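Side-chain contacts in endo-b-1,4-glucanase (Nasutitermes takasagoensis, PDB 1KS8), which probably cleaves internal beta-1,4-glucosidic bonds of cellulose, lichenin and cereal beta-glucans, as an endo-acting glycosyl hydrolase of family 9: residues 64-69 with 152-157; 215-220 with 254-259. One frame throughout, in Å; residues are numbered along the deposited sequence.

Interaction 1 of 2, residues 64-69 with 152-157; sequences PMAYTA and AGETAA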
ATOM      1  N   PRO A  64       6.166   4.122  -0.679  1.00  7.09           N
ATOM      2  CA  PRO A  64       5.161   3.148  -0.252  1.00  7.30           C
ATOM      3  C   PRO A  64       3.744   3.725  -0.255  1.00  7.13           C
ATOM      4  O   PRO A  64       2.781   2.982  -0.391  1.00  7.39           O
ATOM      5  CB  PRO A  64       5.636   2.740   1.147  1.00  7.01           C
ATOM      6  CG  PRO A  64       6.406   3.937   1.619  1.00  7.83           C
ATOM      7  CD  PRO A  64       7.170   4.337   0.379  1.00  7.32           C
ATOM      8  N   MET A  65       3.605   5.044  -0.115  1.00  7.06           N
ATOM      9  CA  MET A  65       2.264   5.629  -0.120  1.00  7.15           C
ATOM     10  C   MET A  65       1.646   5.503  -1.509  1.00  7.15           C
ATOM     11  O   MET A  65       0.462   5.206  -1.641  1.00  7.34           O
ATOM     12  CB  MET A  65       2.286   7.106   0.285  1.00  7.50           C
ATOM     13  CG  MET A  65       0.929   7.579   0.808  1.00  7.58           C
ATOM     14  SD  MET A  65       0.703   9.368   0.876  1.00  7.89           S
ATOM     15  CE  MET A  65       2.117   9.859   1.882  1.00  8.74           C
ATOM     16  N   ALA A  66       2.451   5.734  -2.542  1.00  6.04           N
ATOM     17  CA  ALA A  66       1.967   5.632  -3.914  1.00  6.89           C
ATOM     18  C   ALA A  66       1.620   4.180  -4.229  1.00  6.57           C
ATOM     19  O   ALA A  66       0.583   3.898  -4.830  1.00  7.74           O
ATOM     20  CB  ALA A  66       3.027   6.151  -4.884  1.00  7.18           C
ATOM     21  N   TYR A  67       2.495   3.264  -3.820  1.00  7.55           N
ATOM     22  CA  TYR A  67       2.268   1.840  -4.033  1.00  7.01           C
ATOM     23  C   TYR A  67       0.936   1.443  -3.396  1.00  7.94           C
ATOM     24  O   TYR A  67       0.126   0.733  -3.995  1.00  7.49           O
ATOM     25  CB  TYR A  67       3.396   1.025  -3.395  1.00  8.20           C
ATOM     26  CG  TYR A  67       3.036  -0.427  -3.169  1.00  7.45           C
ATOM     27  CD1 TYR A  67       3.093  -1.356  -4.211  1.00  8.05           C
ATOM     28  CD2 TYR A  67       2.575  -0.858  -1.928  1.00  6.99           C
ATOM     29  CE1 TYR A  67       2.693  -2.679  -4.018  1.00  8.89           C
ATOM     30  CE2 TYR A  67       2.173  -2.172  -1.726  1.00  7.86           C
ATOM     31  CZ  TYR A  67       2.232  -3.075  -2.771  1.00  7.68           C
ATOM     32  OH  TYR A  67       1.809  -4.369  -2.571  1.00  9.94           O
ATOM     33  N   THR A  68       0.717   1.908  -2.172  1.00  7.18           N
ATOM     34  CA  THR A  68      -0.512   1.604  -1.454  1.00  7.90           C
ATOM     35  C   THR A  68      -1.715   2.068  -2.263  1.00  7.21           C
ATOM     36  O   THR A  68      -2.682   1.324  -2.448  1.00  7.88           O
ATOM     37  CB  THR A  68      -0.530   2.299  -0.078  1.00  6.88           C
ATOM     38  OG1 THR A  68       0.489   1.735   0.757  1.00  7.41           O
ATOM     39  CG2 THR A  68      -1.887   2.127   0.594  1.00  7.09           C
ATOM     40  N   ALA A  69      -1.647   3.303  -2.746  1.00  7.07           N
ATOM     41  CA  ALA A  69      -2.732   3.871  -3.535  1.00  7.20           C
ATOM     42  C   ALA A  69      -3.005   3.072  -4.804  1.00  7.87           C
ATOM     43  O   ALA A  69      -4.157   2.822  -5.147  1.00  8.72           O
ATOM     44  CB  ALA A  69      -2.417   5.321  -3.883  1.00  7.44           C
ATOM     45  N   ALA A 152       8.320   8.631  -9.011  1.00  9.61           N
ATOM     46  CA  ALA A 152       7.455   9.311  -9.969  1.00  9.11           C
ATOM     47  C   ALA A 152       6.606   8.295 -10.731  1.00  9.39           C
ATOM     48  O   ALA A 152       5.426   8.532 -11.005  1.00  9.43           O
ATOM     49  CB  ALA A 152       8.297  10.131 -10.946  1.00 10.14           C
ATOM     50  N   GLY A 153       7.217   7.162 -11.067  1.00  9.05           N
ATOM     51  CA  GLY A 153       6.508   6.119 -11.786  1.00  9.95           C
ATOM     52  C   GLY A 153       5.379   5.493 -10.987  1.00  9.26           C
ATOM     53  O   GLY A 153       4.272   5.323 -11.498  1.00  8.97           O
ATOM     54  N   GLU A 154       5.643   5.146  -9.730  1.00  9.64           N
ATOM     55  CA  GLU A 154       4.601   4.537  -8.913  1.00  9.08           C
ATOM     56  C   GLU A 154       3.474   5.530  -8.683  1.00  8.01           C
ATOM     57  O   GLU A 154       2.305   5.155  -8.661  1.00  8.56           O
ATOM     58  CB  GLU A 154       5.158   4.071  -7.566  1.00  8.81           C
ATOM     59  CG  GLU A 154       4.167   3.242  -6.749  1.00  9.52           C
ATOM     60  CD  GLU A 154       3.728   1.978  -7.473  1.00 10.29           C
ATOM     61  OE1 GLU A 154       4.614   1.222  -7.925  1.00 12.25           O
ATOM     62  OE2 GLU A 154       2.506   1.735  -7.591  1.00  8.98           O
ATOM     63  N   THR A 155       3.826   6.800  -8.514  1.00  8.05           N
ATOM     64  CA  THR A 155       2.813   7.824  -8.299  1.00  7.48           C
ATOM     65  C   THR A 155       1.975   8.001  -9.565  1.00  7.59           C
ATOM     66  O   THR A 155       0.759   8.172  -9.491  1.00  8.44           O
ATOM     67  CB  THR A 155       3.455   9.161  -7.882  1.00  7.50           C
ATOM     68  OG1 THR A 155       4.251   8.950  -6.707  1.00  7.29           O
ATOM     69  CG2 THR A 155       2.379  10.196  -7.564  1.00  8.90           C
ATOM     70  N   ALA A 156       2.622   7.944 -10.727  1.00  8.09           N
ATOM     71  CA  ALA A 156       1.895   8.070 -11.987  1.00  8.48           C
ATOM     72  C   ALA A 156       0.917   6.897 -12.114  1.00  8.14           C
ATOM     73  O   ALA A 156      -0.217   7.062 -12.571  1.00  8.39           O
ATOM     74  CB  ALA A 156       2.868   8.072 -13.154  1.00  9.01           C
ATOM     75  N   ALA A 157       1.358   5.712 -11.701  1.00  8.93           N
ATOM     76  CA  ALA A 157       0.515   4.523 -11.756  1.00  8.52           C
ATOM     77  C   ALA A 157      -0.692   4.687 -10.839  1.00  7.72           C
ATOM     78  O   ALA A 157      -1.819   4.370 -11.219  1.00  8.61           O
ATOM     79  CB  ALA A 157       1.317   3.291 -11.345  1.00  8.42           C
TER
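E154 and T155 meet A66 and Y67 where two helices of the (alpha/alpha)6 barrel pack side by side. The local axes come within 8.1 Å and run in nearly the same direction, 27° apart. This suits neighbours in one layer of the barrel. Along 152-157, E154 is the first residue to touch. Its CG lies anti to the backbone N (chi1 -172°), which carries it over the 64-69 backbone. There E154 CG sits 3.4 Å from Y67 N. The chain then bends at chi2, and E154 OE2 ends 3.6 Å from Y67 CA. E154 CB rests against the methyl of A66, 4.0 Å from A66 CB. No hydrogen bond joins the two segments. The buried carboxylate is held from outside them: OE2 by T70 OG1 and W217 NE1, OE1 by a salt bridge to K256. E214, from a calcium site seen for this protein but empty in this model, brings a second carboxylate close to OE1. The two may raise each other's affinity for a proton, with K256 probably offsetting part of the repulsion. A leucine in place of E154 would probably leave the W217 indole N-H without this acceptor, the T70 hydroxyl without one of its partners, and K256 without one of its carboxylate mates. T155 follows. Its hydroxyl bonds back to L151 O and lies beside A66, with T155 OG1 3.6 Å from A66 CB.

Interaction 2 of 2, residues 215-220 with 254-259; sequences LVWAAA and DSKVSG
W217 and G259 bring the backbones to 7.9 Å between their CA atoms, with 215-220 wholly helical and 254-259 passing from loop into the first turn of a helix. K256 is at the N-cap position of that helix. Its aliphatic chain crosses the W217 indole at about a right angle. K256 CD lies over one face of the five-membered ring, 7° off the ring normal, in a CH-pi contact. The next carbon stays close, with K256 CE 3.8 Å from W217 NE1. Bends at chi3 (60°) and chi4 (62°) then turn the ammonium aside. K256 NZ is 5.1 Å from the centroid of the five-membered ring of W217, so any cation-pi attraction is weak at most. The ammonium instead makes a salt bridge to the carboxylate of E214 and a hydrogen bond to N252 O. In the (alpha/alpha)6 barrel this contact joins helix 212-226 to the start of helix 257-268. It adjoins a calcium site seen for this protein, to which D254, D213 and E214 belong, though no calcium is modelled here; D213 also accepts a bond from K256 N. The indole is wedged in further by edge-to-face rings of W74 and W221. Its six-membered ring reaches the G259 backbone, with W217 CZ3 3.4 Å from G259 C and 3.5 Å from G259 O. G259 has no side chain, and space there is tight: a beta carbon on it would fall only 3.2 Å from W217 CZ3.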
ATOM      1  N   LEU A 215       8.769   1.902 -14.429  1.00 12.00           N
ATOM      2  CA  LEU A 215       8.490   2.540 -15.710  1.00 12.14           C
ATOM      3  C   LEU A 215       7.494   1.699 -16.508  1.00 11.32           C
ATOM      4  O   LEU A 215       6.587   2.231 -17.148  1.00 11.53           O
ATOM      5  CB  LEU A 215       9.788   2.729 -16.502  1.00 12.65           C
ATOM      6  CG  LEU A 215      10.766   3.749 -15.907  1.00 12.63           C
ATOM      7  CD1 LEU A 215      12.062   3.755 -16.708  1.00 13.99           C
ATOM      8  CD2 LEU A 215      10.127   5.130 -15.910  1.00 14.24           C
ATOM      9  N   VAL A 216       7.661   0.382 -16.458  1.00 11.43           N
ATOM     10  CA  VAL A 216       6.766  -0.526 -17.170  1.00 10.74           C
ATOM     11  C   VAL A 216       5.391  -0.518 -16.501  1.00  9.60           C
ATOM     12  O   VAL A 216       4.359  -0.482 -17.170  1.00  9.86           O
ATOM     13  CB  VAL A 216       7.317  -1.972 -17.160  1.00 11.51           C
ATOM     14  CG1 VAL A 216       6.396  -2.882 -17.950  1.00 11.62           C
ATOM     15  CG2 VAL A 216       8.727  -2.001 -17.743  1.00 13.28           C
ATOM     16  N   TRP A 217       5.396  -0.552 -15.172  1.00 10.33           N
ATOM     17  CA  TRP A 217       4.179  -0.543 -14.362  1.00 10.09           C
ATOM     18  C   TRP A 217       3.366   0.719 -14.662  1.00  9.79           C
ATOM     19  O   TRP A 217       2.165   0.646 -14.932  1.00 10.28           O
ATOM     20  CB  TRP A 217       4.595  -0.602 -12.885  1.00 10.06           C
ATOM     21  CG  TRP A 217       3.517  -0.552 -11.824  1.00  9.99           C
ATOM     22  CD1 TRP A 217       3.411   0.378 -10.826  1.00  9.51           C
ATOM     23  CD2 TRP A 217       2.516  -1.547 -11.546  1.00 10.60           C
ATOM     24  NE1 TRP A 217       2.423   0.022  -9.943  1.00  9.79           N
ATOM     25  CE2 TRP A 217       1.856  -1.154 -10.357  1.00  9.86           C
ATOM     26  CE3 TRP A 217       2.117  -2.732 -12.180  1.00 11.82           C
ATOM     27  CZ2 TRP A 217       0.821  -1.906  -9.788  1.00 10.62           C
ATOM     28  CZ3 TRP A 217       1.084  -3.482 -11.611  1.00 10.26           C
ATOM     29  CH2 TRP A 217       0.451  -3.064 -10.428  1.00 10.36           C
ATOM     30  N   ALA A 218       4.028   1.872 -14.628  1.00 10.43           N
ATOM     31  CA  ALA A 218       3.370   3.147 -14.899  1.00 10.43           C
ATOM     32  C   ALA A 218       2.826   3.208 -16.326  1.00 10.33           C
ATOM     33  O   ALA A 218       1.697   3.652 -16.553  1.00 10.80           O
ATOM     34  CB  ALA A 218       4.345   4.299 -14.663  1.00 10.84           C
ATOM     35  N   ALA A 219       3.629   2.764 -17.288  1.00 11.28           N
ATOM     36  CA  ALA A 219       3.208   2.779 -18.684  1.00 11.21           C
ATOM     37  C   ALA A 219       1.982   1.897 -18.884  1.00 10.23           C
ATOM     38  O   ALA A 219       1.048   2.269 -19.594  1.00 10.98           O
ATOM     39  CB  ALA A 219       4.346   2.309 -19.586  1.00 11.42           C
ATOM     40  N   ALA A 220       1.983   0.727 -18.254  1.00 10.28           N
ATOM     41  CA  ALA A 220       0.856  -0.189 -18.375  1.00 11.09           C
ATOM     42  C   ALA A 220      -0.416   0.435 -17.812  1.00 10.52           C
ATOM     43  O   ALA A 220      -1.478   0.355 -18.427  1.00 10.75           O
ATOM     44  CB  ALA A 220       1.165  -1.499 -17.659  1.00 11.21           C
ATOM     45  N   ASP A 254       8.589  -2.252  -3.397  1.00 19.89           N
ATOM     46  CA  ASP A 254       9.839  -2.024  -4.126  1.00 22.65           C
ATOM     47  C   ASP A 254      10.063  -2.874  -5.374  1.00 23.55           C
ATOM     48  O   ASP A 254      10.947  -2.577  -6.178  1.00 23.97           O
ATOM     49  CB  ASP A 254      11.040  -2.200  -3.189  1.00 25.23           C
ATOM     50  CG  ASP A 254      11.132  -3.596  -2.607  1.00 28.12           C
ATOM     51  OD1 ASP A 254      12.164  -3.904  -1.973  1.00 32.81           O
ATOM     52  OD2 ASP A 254      10.177  -4.384  -2.774  1.00 31.61           O
ATOM     53  N   SER A 255       9.281  -3.933  -5.533  1.00 22.61           N
ATOM     54  CA  SER A 255       9.414  -4.803  -6.695  1.00 24.28           C
ATOM     55  C   SER A 255       8.063  -5.430  -6.977  1.00 24.63           C
ATOM     56  O   SER A 255       7.515  -6.143  -6.136  1.00 26.46           O
ATOM     57  CB  SER A 255      10.450  -5.896  -6.431  1.00 25.95           C
ATOM     58  OG  SER A 255      10.646  -6.697  -7.586  1.00 28.60           O
ATOM     59  N   LYS A 256       7.529  -5.170  -8.164  1.00 24.09           N
ATOM     60  CA  LYS A 256       6.225  -5.701  -8.523  1.00 23.42           C
ATOM     61  C   LYS A 256       6.186  -6.336  -9.906  1.00 21.07           C
ATOM     62  O   LYS A 256       5.252  -6.112 -10.676  1.00 19.89           O
ATOM     63  CB  LYS A 256       5.185  -4.589  -8.431  1.00 24.68           C
ATOM     64  CG  LYS A 256       5.581  -3.324  -9.171  1.00 26.75           C
ATOM     65  CD  LYS A 256       4.600  -2.200  -8.900  1.00 27.44           C
ATOM     66  CE  LYS A 256       4.535  -1.850  -7.422  1.00 26.83           C
ATOM     67  NZ  LYS A 256       5.844  -1.374  -6.897  1.00 29.92           N
ATOM     68  N   VAL A 257       7.200  -7.139 -10.208  1.00 19.29           N
ATOM     69  CA  VAL A 257       7.277  -7.818 -11.494  1.00 18.47           C
ATOM     70  C   VAL A 257       6.010  -8.628 -11.759  1.00 15.52           C
ATOM     71  O   VAL A 257       5.477  -8.610 -12.868  1.00 14.61           O
ATOM     72  CB  VAL A 257       8.499  -8.759 -11.545  1.00 20.58           C
ATOM     73  CG1 VAL A 257       8.569  -9.449 -12.894  1.00 21.42           C
ATOM     74  CG2 VAL A 257       9.773  -7.965 -11.286  1.00 22.86           C
ATOM     75  N   SER A 258       5.521  -9.337 -10.745  1.00 15.31           N
ATOM     76  CA  SER A 258       4.314 -10.142 -10.912  1.00 13.87           C
ATOM     77  C   SER A 258       3.089  -9.270 -11.158  1.00 12.54           C
ATOM     78  O   SER A 258       2.165  -9.670 -11.866  1.00 13.28           O
ATOM     79  CB  SER A 258       4.084 -11.027  -9.687  1.00 15.26           C
ATOM     80  OG  SER A 258       5.072 -12.040  -9.604  1.00 16.49           O
ATOM     81  N   GLY A 259       3.077  -8.082 -10.563  1.00 11.79           N
ATOM     82  CA  GLY A 259       1.963  -7.176 -10.767  1.00 11.87           C
ATOM     83  C   GLY A 259       1.970  -6.726 -12.214  1.00 10.90           C
ATOM     84  O   GLY A 259       0.937  -6.720 -12.879  1.00 10.70           O
TER

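In the fold
From the N terminus, the chain enters helix 62-78, passes helix 89-106 and strands 113-117 and 139-142, and returns in helix 149-165, where interaction 1 closes a loop, with 82 residues between its segments. It continues through helix 171-190 to helix 212-226. Interaction 2 opens there and closes after 33 intervening residues at the start of helix 257-268, after helix 229-241. The two loops follow in series, neither nesting nor crossing. In space interactions 1 and 2 touch, and their centres are about 10 Å apart. Besides the polar links of E154, G153 O packs on A218 CB and Y67 CD1 on K256 CE. Together they tie four helices of the barrel beside the calcium site.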